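Local coordinates for protein formiminotetrahydrofolate cyclodeaminase (Thermotoga maritima, PDB 1O5H) that probably catalyses the cyclisation of 5-formiminotetrahydrofolate to 5,10-methenyltetrahydrofolate with release of ammonia, one step of one-carbon metabolism, at residues 124-129 against 185-190; 131-136 against 192-197. All blocks are in the same frame, centred on the assembly; numbering follows the deposited sequence.

Contact 1 (124-129 against 185-190); sequences VIRVMK and LEELEE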
loop_
_atom_site.group_PDB
_atom_site.type_symbol
_atom_site.label_atom_id
_atom_site.label_comp_id
_atom_site.label_asym_id
_atom_site.label_seq_id
_atom_site.Cartn_x
_atom_site.Cartn_y
_atom_site.Cartn_z
ATOM N N VAL A 124 5.412 4.622 12.974
ATOM C CA VAL A 124 4.491 4.382 11.873
ATOM C C VAL A 124 3.530 3.282 12.254
ATOM O O VAL A 124 2.321 3.417 12.052
ATOM C CB VAL A 124 5.198 3.974 10.572
ATOM C CG1 VAL A 124 4.177 3.636 9.527
ATOM C CG2 VAL A 124 6.077 5.094 10.074
ATOM N N ILE A 125 4.053 2.204 12.820
ATOM C CA ILE A 125 3.203 1.095 13.244
ATOM C C ILE A 125 2.161 1.517 14.269
ATOM O O ILE A 125 1.027 1.050 14.261
ATOM C CB ILE A 125 4.044 -0.036 13.823
ATOM C CG1 ILE A 125 4.805 -0.750 12.711
ATOM C CG2 ILE A 125 3.163 -1.018 14.538
ATOM C CD1 ILE A 125 5.809 -1.755 13.198
ATOM N N ARG A 126 2.535 2.409 15.169
ATOM C CA ARG A 126 1.559 2.823 16.153
ATOM C C ARG A 126 0.422 3.514 15.459
ATOM O O ARG A 126 -0.719 3.240 15.770
ATOM C CB ARG A 126 2.154 3.763 17.161
ATOM C CG ARG A 126 3.147 3.182 18.094
ATOM C CD ARG A 126 3.457 4.190 19.148
ATOM N NE ARG A 126 4.691 3.889 19.845
ATOM C CZ ARG A 126 4.976 4.382 21.035
ATOM N NH1 ARG A 126 6.135 4.081 21.631
ATOM N NH2 ARG A 126 4.086 5.172 21.635
ATOM N N VAL A 127 0.723 4.406 14.523
ATOM C CA VAL A 127 -0.348 5.025 13.746
ATOM C C VAL A 127 -1.186 3.946 13.057
ATOM O O VAL A 127 -2.414 3.997 13.075
ATOM C CB VAL A 127 0.175 6.025 12.713
ATOM C CG1 VAL A 127 -0.985 6.655 11.967
ATOM C CG2 VAL A 127 1.055 7.112 13.380
HETATM N N MSE A 128 -0.534 2.940 12.501
HETATM C CA MSE A 128 -1.284 1.845 11.909
HETATM C C MSE A 128 -2.190 1.168 12.914
HETATM O O MSE A 128 -3.350 0.902 12.609
HETATM C CB MSE A 128 -0.371 0.826 11.223
HETATM C CG MSE A 128 0.291 1.367 9.957
HETATM SE SE MSE A 128 -1.011 2.049 8.613
HETATM C CE MSE A 128 -1.205 3.952 9.129
ATOM N N LYS A 129 -1.700 0.895 14.115
ATOM C CA LYS A 129 -2.596 0.396 15.152
ATOM C C LYS A 129 -3.843 1.305 15.312
ATOM O O LYS A 129 -4.974 0.819 15.431
ATOM C CB LYS A 129 -1.852 0.245 16.483
ATOM C CG LYS A 129 -2.675 -0.234 17.687
ATOM C CD LYS A 129 -3.414 0.891 18.394
ATOM C CE LYS A 129 -2.498 1.954 19.008
ATOM N NZ LYS A 129 -1.452 1.405 19.916
ATOM N N LEU A 185 11.014 -4.966 20.777
ATOM C CA LEU A 185 10.468 -6.200 20.268
ATOM C C LEU A 185 9.146 -6.473 20.933
ATOM O O LEU A 185 8.173 -6.871 20.290
ATOM C CB LEU A 185 11.423 -7.349 20.520
ATOM C CG LEU A 185 12.231 -7.882 19.334
ATOM C CD1 LEU A 185 13.165 -6.851 18.900
ATOM C CD2 LEU A 185 13.048 -9.036 19.795
ATOM N N GLU A 186 9.111 -6.238 22.230
ATOM C CA GLU A 186 7.899 -6.397 22.985
ATOM C C GLU A 186 6.734 -5.530 22.468
ATOM O O GLU A 186 5.634 -6.047 22.190
ATOM C CB GLU A 186 8.159 -6.069 24.422
ATOM C CG GLU A 186 7.012 -6.510 25.278
ATOM C CD GLU A 186 6.929 -8.010 25.316
ATOM O OE1 GLU A 186 7.662 -8.611 26.134
ATOM O OE2 GLU A 186 6.157 -8.575 24.522
ATOM N N GLU A 187 6.988 -4.226 22.344
ATOM C CA GLU A 187 6.032 -3.297 21.780
ATOM C C GLU A 187 5.579 -3.766 20.414
ATOM O O GLU A 187 4.402 -3.843 20.114
ATOM C CB GLU A 187 6.685 -1.947 21.610
ATOM C CG GLU A 187 5.668 -0.858 21.334
ATOM C CD GLU A 187 6.278 0.505 21.032
ATOM O OE1 GLU A 187 7.499 0.677 21.157
ATOM O OE2 GLU A 187 5.510 1.419 20.671
ATOM N N LEU A 188 6.534 -4.073 19.560
ATOM C CA LEU A 188 6.204 -4.595 18.249
ATOM C C LEU A 188 5.203 -5.754 18.343
ATOM O O LEU A 188 4.263 -5.835 17.575
ATOM C CB LEU A 188 7.474 -5.058 17.575
ATOM C CG LEU A 188 7.326 -5.726 16.241
ATOM C CD1 LEU A 188 6.467 -4.872 15.330
ATOM C CD2 LEU A 188 8.726 -5.920 15.651
ATOM N N GLU A 189 5.405 -6.640 19.305
ATOM C CA GLU A 189 4.629 -7.862 19.431
ATOM C C GLU A 189 3.162 -7.533 19.690
ATOM O O GLU A 189 2.238 -8.127 19.104
ATOM C CB GLU A 189 5.220 -8.640 20.593
ATOM C CG GLU A 189 5.091 -10.132 20.460
ATOM C CD GLU A 189 5.784 -10.883 21.576
ATOM O OE1 GLU A 189 5.620 -10.555 22.790
ATOM O OE2 GLU A 189 6.472 -11.842 21.228
ATOM N N GLU A 190 2.977 -6.559 20.576
ATOM C CA GLU A 190 1.684 -6.052 20.975
ATOM C C GLU A 190 0.984 -5.291 19.876
ATOM O O GLU A 190 -0.199 -5.519 19.624
ATOM C CB GLU A 190 1.888 -5.091 22.079
ATOM C CG GLU A 190 2.855 -5.583 23.093
ATOM C CD GLU A 190 2.240 -5.502 24.435
ATOM O OE1 GLU A 190 1.140 -6.123 24.528
ATOM O OE2 GLU A 190 2.820 -4.811 25.325
#
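R126 and E187 form a salt bridge at the outer margin of a helix-helix contact whose inner side is the apolar pair I125 and L188, the whole joining helix 107-141 to helix 178-206 in an all-helical protein. It illustrates how a polar rim can accompany a greasy interior on consecutive residues. The backbones are well separated, with the I125 and L188 CA atoms 8.2 Å apart, and the side chains span the gap. Both segments run in roughly the same direction. With CG turned directly away from the backbone N (chi1 -167°) and the chain extended beyond it, E187 carries its carboxylate across to the arginine. There OE2 does the touching: it lies 2.7 Å from R126 NE and 2.9 Å from R126 NH1, but over a face of the guanidinium. With the two flat groups turned 75° against each other, this is an ion pair rather than a flat, two-pronged fork. A long, weak second ion pair links R126 to D123, on its own helix. Deeper in, a single methyl from each residue makes the apolar touch, I125 CD1 meeting L188 CD1 at 3.8 Å. Helix 147-172 packs against both segments, E164 touching I125 and L172 touching L185, while V124 and M128 also touch helices 36-56 and 68-100.

Contact 2 (131-136 against 192-197); sequences LAHELE and EAQIEG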
loop_
_atom_site.group_PDB
_atom_site.type_symbol
_atom_site.label_atom_id
_atom_site.label_comp_id
_atom_site.label_asym_id
_atom_site.label_seq_id
_atom_site.Cartn_x
_atom_site.Cartn_y
_atom_site.Cartn_z
ATOM N N LEU A 131 -5.112 3.275 13.009
ATOM C CA LEU A 131 -5.904 3.166 11.802
ATOM C C LEU A 131 -6.721 1.908 11.871
ATOM O O LEU A 131 -7.904 1.927 11.579
ATOM C CB LEU A 131 -5.014 3.168 10.565
ATOM C CG LEU A 131 -5.710 2.876 9.231
ATOM C CD1 LEU A 131 -6.790 3.901 8.963
ATOM C CD2 LEU A 131 -4.724 2.834 8.059
ATOM N N ALA A 132 -6.101 0.818 12.297
ATOM C CA ALA A 132 -6.805 -0.456 12.346
ATOM C C ALA A 132 -8.029 -0.344 13.224
ATOM O O ALA A 132 -9.094 -0.718 12.811
ATOM C CB ALA A 132 -5.898 -1.547 12.841
ATOM N N HIS A 133 -7.882 0.196 14.426
ATOM C CA HIS A 133 -9.011 0.334 15.348
ATOM C C HIS A 133 -10.141 1.152 14.744
ATOM O O HIS A 133 -11.318 0.855 14.985
ATOM C CB HIS A 133 -8.602 0.912 16.716
ATOM C CG HIS A 133 -8.051 -0.111 17.669
ATOM N ND1 HIS A 133 -8.834 -1.087 18.255
ATOM C CD2 HIS A 133 -6.794 -0.313 18.138
ATOM C CE1 HIS A 133 -8.083 -1.845 19.039
ATOM N NE2 HIS A 133 -6.841 -1.399 18.985
ATOM N N GLU A 134 -9.810 2.160 13.945
ATOM C CA GLU A 134 -10.850 2.956 13.324
ATOM C C GLU A 134 -11.539 2.190 12.209
ATOM O O GLU A 134 -12.762 2.314 12.013
ATOM C CB GLU A 134 -10.307 4.275 12.792
ATOM C CG GLU A 134 -9.588 5.153 13.818
ATOM C CD GLU A 134 -10.477 5.710 14.917
ATOM O OE1 GLU A 134 -11.458 5.061 15.328
ATOM O OE2 GLU A 134 -10.174 6.814 15.401
ATOM N N LEU A 135 -10.758 1.392 11.485
ATOM C CA LEU A 135 -11.302 0.586 10.409
ATOM C C LEU A 135 -12.222 -0.411 11.023
ATOM O O LEU A 135 -13.257 -0.704 10.451
ATOM C CB LEU A 135 -10.212 -0.096 9.594
ATOM C CG LEU A 135 -9.416 0.862 8.700
ATOM C CD1 LEU A 135 -8.406 0.166 7.856
ATOM C CD2 LEU A 135 -10.348 1.634 7.797
ATOM N N GLU A 136 -11.912 -0.898 12.220
ATOM C CA GLU A 136 -12.882 -1.787 12.858
ATOM C C GLU A 136 -14.206 -1.053 13.166
ATOM O O GLU A 136 -15.304 -1.579 12.910
ATOM C CB GLU A 136 -12.328 -2.454 14.098
ATOM C CG GLU A 136 -13.229 -3.570 14.557
ATOM C CD GLU A 136 -12.714 -4.298 15.770
ATOM O OE1 GLU A 136 -11.499 -4.249 16.070
ATOM O OE2 GLU A 136 -13.551 -4.954 16.421
ATOM N N GLU A 192 1.484 -5.630 16.868
ATOM C CA GLU A 192 1.153 -6.636 15.899
ATOM C C GLU A 192 -0.196 -7.283 16.228
ATOM O O GLU A 192 -1.080 -7.417 15.358
ATOM C CB GLU A 192 2.245 -7.682 15.846
ATOM C CG GLU A 192 2.028 -8.671 14.727
ATOM C CD GLU A 192 3.274 -9.409 14.312
ATOM O OE1 GLU A 192 4.393 -9.081 14.778
ATOM O OE2 GLU A 192 3.112 -10.332 13.510
ATOM N N ALA A 193 -0.364 -7.663 17.497
ATOM C CA ALA A 193 -1.532 -8.429 17.875
ATOM C C ALA A 193 -2.773 -7.583 17.698
ATOM O O ALA A 193 -3.784 -8.062 17.154
ATOM C CB ALA A 193 -1.407 -8.944 19.273
ATOM N N GLN A 194 -2.678 -6.314 18.101
ATOM C CA GLN A 194 -3.800 -5.391 17.996
ATOM C C GLN A 194 -4.174 -5.232 16.545
ATOM O O GLN A 194 -5.328 -5.448 16.166
ATOM C CB GLN A 194 -3.493 -4.064 18.680
ATOM C CG GLN A 194 -3.699 -4.147 20.218
ATOM C CD GLN A 194 -3.242 -2.895 20.948
ATOM O OE1 GLN A 194 -3.516 -1.781 20.493
ATOM N NE2 GLN A 194 -2.533 -3.068 22.086
ATOM N N ILE A 195 -3.172 -4.959 15.721
ATOM C CA ILE A 195 -3.369 -4.781 14.308
ATOM C C ILE A 195 -3.896 -6.055 13.608
ATOM O O ILE A 195 -4.868 -5.982 12.865
ATOM C CB ILE A 195 -2.071 -4.266 13.651
ATOM C CG1 ILE A 195 -1.782 -2.834 14.103
ATOM C CG2 ILE A 195 -2.186 -4.295 12.130
ATOM C CD1 ILE A 195 -0.455 -2.354 13.661
ATOM N N GLU A 196 -3.273 -7.210 13.838
ATOM C CA GLU A 196 -3.796 -8.462 13.285
ATOM C C GLU A 196 -5.242 -8.674 13.651
ATOM O O GLU A 196 -6.052 -9.009 12.781
ATOM C CB GLU A 196 -3.033 -9.668 13.817
ATOM C CG GLU A 196 -1.869 -10.117 12.955
ATOM C CD GLU A 196 -2.244 -10.211 11.487
ATOM O OE1 GLU A 196 -3.169 -11.000 11.142
ATOM O OE2 GLU A 196 -1.612 -9.480 10.681
ATOM N N GLY A 197 -5.553 -8.481 14.941
ATOM C CA GLY A 197 -6.874 -8.728 15.446
ATOM C C GLY A 197 -7.889 -7.894 14.729
ATOM O O GLY A 197 -8.800 -8.445 14.114
#
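Between A132 and I195 the contact is apolar, and the shortest polar bond, E196 N to E192 O at 2.7 Å, lies within the backbone of helix 178-206; no hydrogen bond joins the two segments. The example is one of side-by-side helix packing within a helical bundle, with helices 107-141 and 178-206 running roughly the same way and a small residue allowing a near approach. The CA atoms of A132 and I195 are 5.9 Å apart. The methyl of A132 points at the opposite helix and comes against the base of I195, with A132 CB 4.4 Å from I195 CA and 4.5 Å from I195 CG1. The isoleucine is thus met at CA and at CG1, the first carbon of its longer branch, while CD1 runs on toward 124-129. Helix 147-172 closes over this apolar patch through F161, which touches I195, and through C157, which touches L131. The charged side chains pair with other helices: E134 with R73, E192 with K165, and E136 across the same helix pair with R201 of helix 178-206. On the more exposed side H133 and Q194 converge. Q194 has CG beside its backbone N (chi1 -81°) and an extended chain beyond, and its amide is turned 55° from the imidazole plane. Its OE1 approaches the ring edge in plane, 3.7 Å from H133 NE2.

How the contacts relate
Contacts 1 and 2 join the same two helices, 107-141 and 178-206, and the touching residues of one recur seven positions later in the other, as two turns of each helix would give. In both, the inner pair is buried and apolar and the outer pair polar. Both are partly buried, but only contact 1 has an exposed touching residue, R126. The chemistry changes along the way: a charged pair bridges the wider gap of contact 1, whereas contact 2 replaces it by a loose ring-amide approach and brings the backbones closer. K129 and I195 link the two contacts, with K129 CG 3.3 Å from Q194 OE1 and I195 CD1 packing 3.8 Å from I125 O.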